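Local coordinates for protein putative PLP-dependent aminotransferase (Bacillus cereus ATCC 10987, PDB 3JU7) that probably works as a pyridoxal-phosphate-dependent aminotransferase of the DegT/DnrJ/EryC1/StrS family, transferring amino groups, at residues F49-R53 / H174-D178; G54-T58 / I209-K213. All blocks are in the same frame, centred on the assembly; numbering follows the deposited sequence.

Contact 1: residues F49-R53 / H174-D178; sequences FFQNR and HYGQD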
ATOM      1  N   PHE A  49       3.852   7.287 -23.479  1.00 27.78           N
ATOM      2  CA  PHE A  49       4.693   6.111 -23.563  1.00 26.41           C
ATOM      3  C   PHE A  49       4.123   4.941 -24.359  1.00 25.72           C
ATOM      4  O   PHE A  49       4.881   4.275 -25.077  1.00 25.60           O
ATOM      5  CB  PHE A  49       5.075   5.637 -22.153  1.00 28.68           C
ATOM      6  CG  PHE A  49       6.039   6.557 -21.434  1.00 29.58           C
ATOM      7  CD1 PHE A  49       7.035   7.231 -22.104  1.00 45.44           C
ATOM      8  CD2 PHE A  49       5.975   6.709 -20.071  1.00 46.50           C
ATOM      9  CE1 PHE A  49       7.918   8.074 -21.422  1.00 46.02           C
ATOM     10  CE2 PHE A  49       6.872   7.543 -19.395  1.00 44.44           C
ATOM     11  CZ  PHE A  49       7.829   8.220 -20.070  1.00 35.39           C
ATOM     12  N   PHE A  50       2.827   4.658 -24.239  1.00 22.44           N
ATOM     13  CA  PHE A  50       2.315   3.390 -24.752  1.00 21.80           C
ATOM     14  C   PHE A  50       1.513   3.456 -26.038  1.00 23.94           C
ATOM     15  O   PHE A  50       0.780   2.519 -26.360  1.00 21.86           O
ATOM     16  CB  PHE A  50       1.522   2.679 -23.680  1.00 23.66           C
ATOM     17  CG  PHE A  50       2.348   2.244 -22.502  1.00 23.89           C
ATOM     18  CD1 PHE A  50       3.198   1.173 -22.614  1.00 25.93           C
ATOM     19  CD2 PHE A  50       2.261   2.902 -21.282  1.00 26.27           C
ATOM     20  CE1 PHE A  50       3.961   0.752 -21.523  1.00 31.75           C
ATOM     21  CE2 PHE A  50       3.030   2.478 -20.187  1.00 26.69           C
ATOM     22  CZ  PHE A  50       3.868   1.413 -20.317  1.00 25.45           C
ATOM     23  N   GLN A  51       1.675   4.558 -26.760  1.00 25.04           N
ATOM     24  CA  GLN A  51       1.067   4.769 -28.060  1.00 27.51           C
ATOM     25  C   GLN A  51      -0.424   4.525 -27.992  1.00 26.70           C
ATOM     26  O   GLN A  51      -1.010   4.059 -28.962  1.00 24.66           O
ATOM     27  CB  GLN A  51       1.730   3.871 -29.123  1.00 29.32           C
ATOM     28  CG  GLN A  51       3.214   4.182 -29.379  1.00 34.31           C
ATOM     29  CD  GLN A  51       3.909   3.115 -30.239  1.00 44.64           C
ATOM     30  OE1 GLN A  51       3.347   2.629 -31.218  1.00 49.74           O
ATOM     31  NE2 GLN A  51       5.133   2.748 -29.869  1.00 43.79           N
ATOM     32  N   ASN A  52      -1.039   4.835 -26.844  1.00 24.88           N
ATOM     33  CA  ASN A  52      -2.467   4.646 -26.667  1.00 23.45           C
ATOM     34  C   ASN A  52      -2.955   3.260 -27.046  1.00 25.07           C
ATOM     35  O   ASN A  52      -4.056   3.108 -27.608  1.00 25.03           O
ATOM     36  CB  ASN A  52      -3.250   5.705 -27.492  1.00 25.15           C
ATOM     37  CG  ASN A  52      -3.268   7.063 -26.823  1.00 24.54           C
ATOM     38  OD1 ASN A  52      -3.513   7.180 -25.614  1.00 32.42           O
ATOM     39  ND2 ASN A  52      -2.977   8.081 -27.583  1.00 31.73           N
ATOM     40  N   ARG A  53      -2.135   2.250 -26.763  1.00 22.35           N
ATOM     41  CA  ARG A  53      -2.516   0.880 -26.947  1.00 21.89           C
ATOM     42  C   ARG A  53      -2.266   0.171 -25.608  1.00 23.66           C
ATOM     43  O   ARG A  53      -1.139   0.202 -25.071  1.00 19.71           O
ATOM     44  CB  ARG A  53      -1.680   0.219 -28.042  1.00 24.26           C
ATOM     45  CG  ARG A  53      -1.741   0.873 -29.388  1.00 27.20           C
ATOM     46  CD  ARG A  53      -1.369  -0.134 -30.500  1.00 32.99           C
ATOM     47  NE  ARG A  53      -0.016  -0.670 -30.334  1.00 35.89           N
ATOM     48  CZ  ARG A  53       1.098  -0.044 -30.722  1.00 43.71           C
ATOM     49  NH1 ARG A  53       1.050   1.166 -31.295  1.00 39.80           N
ATOM     50  NH2 ARG A  53       2.276  -0.622 -30.535  1.00 44.18           N
ATOM     51  N   HIS A 174       8.454   1.919 -25.845  1.00 26.04           N
ATOM     52  CA  HIS A 174       8.577   1.819 -24.408  1.00 24.09           C
ATOM     53  C   HIS A 174       8.603   0.344 -24.001  1.00 23.97           C
ATOM     54  O   HIS A 174       7.885  -0.477 -24.560  1.00 24.76           O
ATOM     55  CB  HIS A 174       7.454   2.557 -23.695  1.00 23.74           C
ATOM     56  CG  HIS A 174       7.632   2.616 -22.209  1.00 27.82           C
ATOM     57  ND1 HIS A 174       7.045   1.712 -21.358  1.00 36.45           N
ATOM     58  CD2 HIS A 174       8.355   3.451 -21.430  1.00 28.41           C
ATOM     59  CE1 HIS A 174       7.393   1.991 -20.116  1.00 39.19           C
ATOM     60  NE2 HIS A 174       8.188   3.044 -20.134  1.00 26.56           N
ATOM     61  N   TYR A 175       9.428   0.027 -23.016  1.00 22.87           N
ATOM     62  CA  TYR A 175       9.523  -1.325 -22.523  1.00 24.07           C
ATOM     63  C   TYR A 175       8.166  -1.847 -22.077  1.00 26.03           C
ATOM     64  O   TYR A 175       7.519  -1.199 -21.252  1.00 27.43           O
ATOM     65  CB  TYR A 175      10.471  -1.407 -21.330  1.00 24.26           C
ATOM     66  CG  TYR A 175      10.628  -2.835 -20.927  1.00 26.45           C
ATOM     67  CD1 TYR A 175      11.463  -3.666 -21.649  1.00 22.46           C
ATOM     68  CD2 TYR A 175       9.887  -3.384 -19.898  1.00 27.33           C
ATOM     69  CE1 TYR A 175      11.599  -4.979 -21.347  1.00 23.53           C
ATOM     70  CE2 TYR A 175      10.020  -4.742 -19.575  1.00 28.63           C
ATOM     71  CZ  TYR A 175      10.882  -5.526 -20.322  1.00 23.15           C
ATOM     72  OH  TYR A 175      11.061  -6.868 -20.068  1.00 19.12           O
ATOM     73  N   GLY A 176       7.780  -3.007 -22.626  1.00 24.75           N
ATOM     74  CA  GLY A 176       6.550  -3.723 -22.287  1.00 25.64           C
ATOM     75  C   GLY A 176       5.377  -3.545 -23.253  1.00 25.00           C
ATOM     76  O   GLY A 176       4.319  -4.171 -23.091  1.00 26.58           O
ATOM     77  N   GLN A 177       5.571  -2.693 -24.253  1.00 24.62           N
ATOM     78  CA  GLN A 177       4.499  -2.301 -25.180  1.00 22.65           C
ATOM     79  C   GLN A 177       3.785  -3.533 -25.720  1.00 23.47           C
ATOM     80  O   GLN A 177       4.447  -4.495 -26.145  1.00 25.28           O
ATOM     81  CB  GLN A 177       5.086  -1.469 -26.320  1.00 21.28           C
ATOM     82  CG  GLN A 177       4.067  -0.989 -27.406  1.00 20.55           C
ATOM     83  CD  GLN A 177       3.119   0.065 -26.862  1.00 24.74           C
ATOM     84  OE1 GLN A 177       3.566   1.127 -26.412  1.00 23.35           O
ATOM     85  NE2 GLN A 177       1.810  -0.239 -26.842  1.00 18.30           N
ATOM     86  N   ASP A 178       2.452  -3.510 -25.669  1.00 20.89           N
ATOM     87  CA  ASP A 178       1.608  -4.544 -26.248  1.00 20.58           C
ATOM     88  C   ASP A 178       1.732  -5.910 -25.575  1.00 21.41           C
ATOM     89  O   ASP A 178       1.199  -6.873 -26.075  1.00 23.03           O
ATOM     90  CB  ASP A 178       1.849  -4.694 -27.773  1.00 19.66           C
ATOM     91  CG  ASP A 178       1.473  -3.431 -28.565  1.00 27.93           C
ATOM     92  OD1 ASP A 178       0.803  -2.553 -28.004  1.00 25.13           O
ATOM     93  OD2 ASP A 178       1.868  -3.300 -29.750  1.00 24.57           O
TER
HETATM   94  O   HOH W   1       5.803   2.461 -26.977  1.00 23.70           O
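Phe50 O is gripped from both faces of its carbonyl plane: Gln177 NE2 donates to it at 3.0 Å from above one face, while Arg53 N closes a turn onto it from the other. The bend of the Gln177 chain about CB-CG (chi2 70°) brings the amide up to the carbonyl of Phe50. Its NE2 also donates, almost straight, to Asp178 OD1 at 2.8 Å and makes a weak bond to Arg53 O. The nearly straight bond to Asp178 OD1, the bent one to Phe50 O and a water on OE1 together set the amide's orientation. That water donates to Gln177 OE1 and to Phe49 O and accepts from His174 N and Gln51 NE2, so four groups from both loops share it.

Nearer the surface Arg53 takes Asp178 side-on in a salt bridge, NE to OD1 at 3.1 Å and NH2 to OD2 at 2.8 Å, with guanidinium and carboxylate planes 57° apart. Its NH1 reaches Gln51 OE1 at 2.7 Å, which steadies the guanidinium from within its own loop. Asp178 OD1 thus serves two donors, Arg53 NE and Gln177 NE2.

Deeper in, the His174 ring makes an offset stack on Phe49, centroids 4.9 Å apart, and meets the Phe50 ring obliquely; its NE2 is bonded to the backbone N of Gly167. The three rings form an aromatic cluster, which Phe166 joins.

A type II beta turn runs from His174, the end of strand 173-174, to Gln177, on the way to strand 182-186, and the 49-53 loop joins helix 36-48 to strand 55-59. Tyr202 of strand 199-203 stacks on Phe50 and bonds Arg53 O, while Ile45 of helix 36-48 packs against Phe50.

Contact 2: residues G54-T58 / I209-K213; sequences GAVTT and IQRIK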
ATOM      1  N   GLY A  54      -3.316  -0.479 -25.116  1.00 22.35           N
ATOM      2  CA  GLY A  54      -3.330  -1.066 -23.794  1.00 24.14           C
ATOM      3  C   GLY A  54      -3.900  -0.076 -22.777  1.00 24.15           C
ATOM      4  O   GLY A  54      -4.594   0.896 -23.132  1.00 25.01           O
ATOM      5  N   ALA A  55      -3.584  -0.330 -21.514  1.00 21.23           N
ATOM      6  CA  ALA A  55      -4.115   0.438 -20.415  1.00 21.50           C
ATOM      7  C   ALA A  55      -3.161   0.359 -19.242  1.00 22.99           C
ATOM      8  O   ALA A  55      -2.424  -0.631 -19.070  1.00 21.96           O
ATOM      9  CB  ALA A  55      -5.491  -0.086 -20.003  1.00 18.27           C
ATOM     10  N   VAL A  56      -3.215   1.386 -18.402  1.00 22.92           N
ATOM     11  CA  VAL A  56      -2.419   1.404 -17.198  1.00 21.19           C
ATOM     12  C   VAL A  56      -3.277   1.715 -15.966  1.00 24.22           C
ATOM     13  O   VAL A  56      -4.372   2.353 -16.051  1.00 22.42           O
ATOM     14  CB  VAL A  56      -1.285   2.476 -17.275  1.00 21.50           C
ATOM     15  CG1 VAL A  56      -0.284   2.192 -18.449  1.00 18.48           C
ATOM     16  CG2 VAL A  56      -1.902   3.849 -17.367  1.00 20.52           C
ATOM     17  N   THR A  57      -2.774   1.288 -14.803  1.00 21.77           N
ATOM     18  CA  THR A  57      -3.308   1.825 -13.570  1.00 22.30           C
ATOM     19  C   THR A  57      -2.186   2.179 -12.610  1.00 24.02           C
ATOM     20  O   THR A  57      -1.188   1.448 -12.506  1.00 24.70           O
ATOM     21  CB  THR A  57      -4.299   0.868 -12.896  1.00 23.43           C
ATOM     22  OG1 THR A  57      -4.941   1.588 -11.843  1.00 25.37           O
ATOM     23  CG2 THR A  57      -3.566  -0.446 -12.329  1.00 18.45           C
ATOM     24  N   THR A  58      -2.331   3.305 -11.909  1.00 23.32           N
ATOM     25  CA  THR A  58      -1.387   3.623 -10.828  1.00 21.91           C
ATOM     26  C   THR A  58      -1.672   2.689  -9.651  1.00 22.91           C
ATOM     27  O   THR A  58      -2.758   2.126  -9.570  1.00 22.07           O
ATOM     28  CB  THR A  58      -1.487   5.067 -10.386  1.00 22.44           C
ATOM     29  OG1 THR A  58      -2.814   5.330  -9.906  1.00 23.35           O
ATOM     30  CG2 THR A  58      -1.162   6.040 -11.564  1.00 17.74           C
ATOM     31  N   ILE A 209      -6.735  -4.705 -16.576  1.00 23.07           N
ATOM     32  CA  ILE A 209      -6.421  -3.443 -15.904  1.00 23.59           C
ATOM     33  C   ILE A 209      -7.646  -2.876 -15.206  1.00 22.90           C
ATOM     34  O   ILE A 209      -7.533  -2.419 -14.087  1.00 24.72           O
ATOM     35  CB  ILE A 209      -5.840  -2.395 -16.892  1.00 22.54           C
ATOM     36  CG1 ILE A 209      -4.473  -2.898 -17.402  1.00 23.89           C
ATOM     37  CG2 ILE A 209      -5.748  -0.982 -16.255  1.00 16.22           C
ATOM     38  CD1 ILE A 209      -3.387  -2.918 -16.407  1.00 17.89           C
ATOM     39  N   GLN A 210      -8.809  -2.895 -15.856  1.00 23.72           N
ATOM     40  CA  GLN A 210     -10.071  -2.475 -15.175  1.00 26.75           C
ATOM     41  C   GLN A 210     -10.303  -3.280 -13.888  1.00 26.83           C
ATOM     42  O   GLN A 210     -10.671  -2.746 -12.833  1.00 24.33           O
ATOM     43  CB  GLN A 210     -11.270  -2.654 -16.088  1.00 26.23           C
ATOM     44  CG  GLN A 210     -11.238  -1.694 -17.299  1.00 36.06           C
ATOM     45  CD  GLN A 210     -12.248  -2.009 -18.423  1.00 50.50           C
ATOM     46  OE1 GLN A 210     -13.019  -2.980 -18.364  1.00 61.69           O
ATOM     47  NE2 GLN A 210     -12.231  -1.169 -19.463  1.00 51.79           N
ATOM     48  N   ARG A 211     -10.053  -4.573 -13.985  1.00 24.70           N
ATOM     49  CA  ARG A 211     -10.240  -5.433 -12.835  1.00 26.30           C
ATOM     50  C   ARG A 211      -9.235  -5.104 -11.740  1.00 24.88           C
ATOM     51  O   ARG A 211      -9.606  -5.031 -10.572  1.00 25.29           O
ATOM     52  CB  ARG A 211     -10.147  -6.903 -13.266  1.00 24.94           C
ATOM     53  CG  ARG A 211     -10.633  -7.827 -12.247  1.00 29.95           C
ATOM     54  CD  ARG A 211     -11.111  -9.118 -12.856  1.00 37.42           C
ATOM     55  NE  ARG A 211     -12.384  -8.910 -13.502  1.00 33.18           N
ATOM     56  CZ  ARG A 211     -12.893  -9.718 -14.421  1.00 47.01           C
ATOM     57  NH1 ARG A 211     -12.236 -10.818 -14.799  1.00 48.58           N
ATOM     58  NH2 ARG A 211     -14.081  -9.431 -14.951  1.00 44.16           N
ATOM     59  N   ILE A 212      -7.972  -4.889 -12.101  1.00 24.66           N
ATOM     60  CA  ILE A 212      -6.960  -4.552 -11.090  1.00 25.21           C
ATOM     61  C   ILE A 212      -7.414  -3.282 -10.373  1.00 24.22           C
ATOM     62  O   ILE A 212      -7.218  -3.139  -9.167  1.00 20.18           O
ATOM     63  CB  ILE A 212      -5.545  -4.283 -11.697  1.00 26.48           C
ATOM     64  CG1 ILE A 212      -4.832  -5.585 -12.018  1.00 29.45           C
ATOM     65  CG2 ILE A 212      -4.687  -3.430 -10.698  1.00 23.32           C
ATOM     66  CD1 ILE A 212      -4.015  -6.179 -10.918  1.00 25.51           C
ATOM     67  N   LYS A 213      -8.006  -2.352 -11.127  1.00 23.44           N
ATOM     68  CA  LYS A 213      -8.488  -1.123 -10.524  1.00 24.55           C
ATOM     69  C   LYS A 213      -9.466  -1.424  -9.398  1.00 23.69           C
ATOM     70  O   LYS A 213      -9.378  -0.859  -8.310  1.00 20.78           O
ATOM     71  CB  LYS A 213      -9.113  -0.180 -11.580  1.00 22.59           C
ATOM     72  CG  LYS A 213      -8.062   0.772 -12.158  1.00 28.54           C
ATOM     73  CD  LYS A 213      -8.458   1.440 -13.479  1.00 32.62           C
ATOM     74  CE  LYS A 213      -7.803   2.817 -13.730  1.00 35.43           C
ATOM     75  NZ  LYS A 213      -6.749   3.251 -12.741  1.00 32.09           N
TER
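With chi1 of Thr57 at -169°, OG1 stands opposite the backbone N, where the Lys213 chain reaches across to it: extended through chi2 and chi3 and then folded at its last bond (chi4 7°), the lysine brings NZ back over the hydroxyl. The two side chains run past each other in opposite directions, and Lys213 NZ donates to Thr57 OG1 at 2.6 Å. The lysine's CG lies close by as well, 3.2 Å from the same OG1, so the aliphatic chain curls around the hydroxyl. Thr57 OG1 in turn donates to Thr58 O at 3.2 Å, in the carbonyl plane and on a lone pair. The ammonium also forms a salt bridge with Glu42 of helix 36-48, and Glu42 accepts from Thr58 N, so one carboxylate connects that helix to both segments.

Strand 55-59 is one of the two outermost strands, within this chain, of a mixed sheet, and pairs antiparallel with 199-203. Helix 206-215, which follows that neighbour in the chain, packs on the sheet nearly parallel to strand 55-59, the short axes 8.2 Å apart at 16°, as in the alpha/beta large domain of fold-type I PLP enzymes, to which this family belongs.

Ile209 makes most of the helix's apolar contact with the strand. Its CG2 rests 3.9 Å from Ala55 CB and 3.6 Å from Val56 O, while CG1 sits over Ala55 O at 3.5 Å. One turn on, Ile212 CG2 meets Thr57 CG2 at 3.6 Å, the methyl that the same rotamer turns toward Ile212. Ile212 also packs on Ile201 of strand 199-203 and on Ala68 and Leu72 of helix 62-73.

How the contacts relate
The loop of contact 1 runs straight into the strand of contact 2, since Arg53 is followed by Gly54, and their centres lie about 14 Å apart. They also touch through space: Phe50 CE2 packs on Val56 CG1 at 3.8 Å, so Val56, whose CB points away from helix 206-215, meets the aromatic side of contact 1. Strand 199-203 lies by both, with Tyr202 touching Phe50 and Val56, and helix 36-48 does likewise. Along the chain the segments alternate, 174-178 and 209-213 both coming later. Neither contact lies at the annotated sites, including Lys191, the predicted pyridoxal phosphate lysine, which is not modelled.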